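4-alpha-glucanotransferase (Corynebacterium glutamicum, PDB 5B68) is a glucanotransferase of the amylomaltase type, also known as disproportionating enzyme, with a beta-sandwich domain near its N-terminus and a TIM-barrel family domain. Local coordinates at residues P538-G542 and P543-E547. Residues are numbered along the deposited sequence; the frame is centred on the assembly and turned at random.
Sequences PSQPG and PRRQE. With SO4 (sulfate ion), chain I.
A proline-rich surface loop of the TIM-barrel family domain curls back on itself here, bringing Gln540 against Arg545 and Pro538 against Arg544. Arg545 NH2 donates to Gln540 OE1 (3.2 Å, N-H...O angle 156°), with the oxygen in the guanidinium plane. The amide is turned 77° against that plane, so the two flat groups meet steeply. A bend at chi3 (75°) swings the Arg545 guanidinium round, and its NE forms a salt bridge with Glu547 OE1 at 2.8 Å. Two acceptors on the guanidinium edge thus restrain its rotation. A water sits between Gln540 OE1 and Pro543 O, 2.7 Å from the latter, and can bridge them, though it has more acceptors in reach than protons to give. On the other arginine, Pro538 CD lies over one face of the guanidinium, 3.5 Å from Arg544 NH2. NH1 and NH2 of Arg544 both donate to O3 of a sulfate ion, probably from the crystallisation liquor, held near the guanidinium plane; Pro538 CB approaches the same oxygen at 3.3 Å. Glu535 forms a salt bridge with Arg544 NE, and the carbonyl of Glu548 accepts from NH2, fixing the group further. Between the pairs, Gly542 turns the chain with a positive phi, where a CB would press on the carbonyl oxygen of Pro541. The loop joins strand 528-531 to strand 553-556, and Pro543 seats it on helix 587-607, against Trp597, Glu600 and Ile601.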
loop_
_atom_site.group_PDB
_atom_site.type_symbol
_atom_site.label_atom_id
_atom_site.label_comp_id
_atom_site.label_asym_id
_atom_site.label_seq_id
_atom_site.Cartn_x
_atom_site.Cartn_y
_atom_site.Cartn_z
ATOM N N PRO A 538 11.563 24.596 -6.246
ATOM C CA PRO A 538 10.461 25.538 -6.298
ATOM C C PRO A 538 10.936 26.927 -6.730
ATOM O O PRO A 538 10.191 27.607 -7.425
ATOM C CB PRO A 538 9.969 25.580 -4.867
ATOM C CG PRO A 538 11.199 25.319 -4.061
ATOM C CD PRO A 538 12.014 24.352 -4.866
ATOM N N SER A 539 12.171 27.312 -6.370
ATOM C CA SER A 539 12.658 28.690 -6.531
ATOM C C SER A 539 13.295 29.089 -7.899
ATOM O O SER A 539 12.825 30.033 -8.528
ATOM C CB SER A 539 13.604 29.045 -5.379
ATOM O OG SER A 539 14.829 28.353 -5.437
ATOM N N GLN A 540 14.366 28.418 -8.337
ATOM C CA GLN A 540 15.021 28.713 -9.634
ATOM C C GLN A 540 14.635 27.626 -10.621
ATOM O O GLN A 540 14.005 26.664 -10.244
ATOM C CB GLN A 540 16.551 28.840 -9.484
ATOM C CG GLN A 540 17.324 27.547 -9.211
ATOM C CD GLN A 540 18.704 27.754 -8.528
ATOM O OE1 GLN A 540 19.357 26.772 -8.102
ATOM N NE2 GLN A 540 19.159 29.020 -8.440
ATOM N N PRO A 541 14.947 27.796 -11.908
ATOM C CA PRO A 541 14.708 26.640 -12.796
ATOM C C PRO A 541 15.796 25.580 -12.614
ATOM O O PRO A 541 16.934 25.900 -12.208
ATOM C CB PRO A 541 14.708 27.233 -14.222
ATOM C CG PRO A 541 14.966 28.707 -14.075
ATOM C CD PRO A 541 15.340 29.010 -12.644
ATOM N N GLY A 542 15.439 24.334 -12.878
ATOM C CA GLY A 542 16.381 23.248 -12.723
ATOM C C GLY A 542 16.220 22.469 -11.424
ATOM O O GLY A 542 15.205 22.595 -10.713
ATOM N N PRO A 543 17.235 21.646 -11.092
ATOM C CA PRO A 543 17.023 20.711 -9.985
ATOM C C PRO A 543 16.882 21.370 -8.638
ATOM O O PRO A 543 17.436 22.451 -8.368
ATOM C CB PRO A 543 18.285 19.833 -10.029
ATOM C CG PRO A 543 18.800 19.947 -11.450
ATOM C CD PRO A 543 18.546 21.427 -11.737
ATOM N N ARG A 544 16.195 20.666 -7.751
ATOM C CA ARG A 544 16.040 21.126 -6.399
ATOM C C ARG A 544 17.379 21.228 -5.622
ATOM O O ARG A 544 18.164 20.279 -5.619
ATOM C CB ARG A 544 15.099 20.176 -5.632
ATOM C CG ARG A 544 14.657 20.728 -4.276
ATOM C CD ARG A 544 13.718 19.729 -3.583
ATOM N NE ARG A 544 12.425 19.689 -4.303
ATOM C CZ ARG A 544 11.396 20.491 -4.059
ATOM N NH1 ARG A 544 10.284 20.358 -4.813
ATOM N NH2 ARG A 544 11.408 21.389 -3.092
ATOM N N ARG A 545 17.588 22.325 -4.928
ATOM C CA ARG A 545 18.830 22.473 -4.143
ATOM C C ARG A 545 18.742 21.643 -2.851
ATOM O O ARG A 545 17.635 21.379 -2.292
ATOM C CB ARG A 545 19.100 23.933 -3.760
ATOM C CG ARG A 545 19.250 24.913 -4.958
ATOM C CD ARG A 545 19.378 26.332 -4.421
ATOM N NE ARG A 545 20.703 26.571 -3.841
ATOM C CZ ARG A 545 21.790 26.839 -4.587
ATOM N NH1 ARG A 545 22.963 27.043 -3.985
ATOM N NH2 ARG A 545 21.713 26.882 -5.942
ATOM N N GLN A 546 19.893 21.321 -2.303
ATOM C CA GLN A 546 19.913 20.514 -1.091
ATOM C C GLN A 546 19.011 21.050 -0.021
ATOM O O GLN A 546 18.231 20.287 0.631
ATOM C CB GLN A 546 21.325 20.381 -0.542
ATOM C CG GLN A 546 21.448 19.462 0.647
ATOM C CD GLN A 546 22.906 19.259 0.957
ATOM O OE1 GLN A 546 23.575 20.172 1.447
ATOM N NE2 GLN A 546 23.398 18.072 0.666
ATOM N N GLU A 547 19.145 22.356 0.241
ATOM C CA GLU A 547 18.417 22.996 1.304
ATOM C C GLU A 547 16.907 23.135 1.026
ATOM O O GLU A 547 16.156 23.405 1.927
ATOM C CB GLU A 547 18.995 24.357 1.636
ATOM C CG GLU A 547 18.919 25.414 0.515
ATOM C CD GLU A 547 20.092 25.387 -0.439
ATOM O OE1 GLU A 547 20.276 26.436 -1.114
ATOM O OE2 GLU A 547 20.767 24.328 -0.588
HETATM S S SO4 I . 7.861 22.544 -2.858
HETATM O O1 SO4 I . 8.303 22.189 -1.478
HETATM O O2 SO4 I . 7.230 23.905 -2.870
HETATM O O3 SO4 I . 8.986 22.569 -3.825
HETATM O O4 SO4 I . 6.949 21.464 -3.287
HETATM O O HOH W 1 18.385 24.598 -9.742
#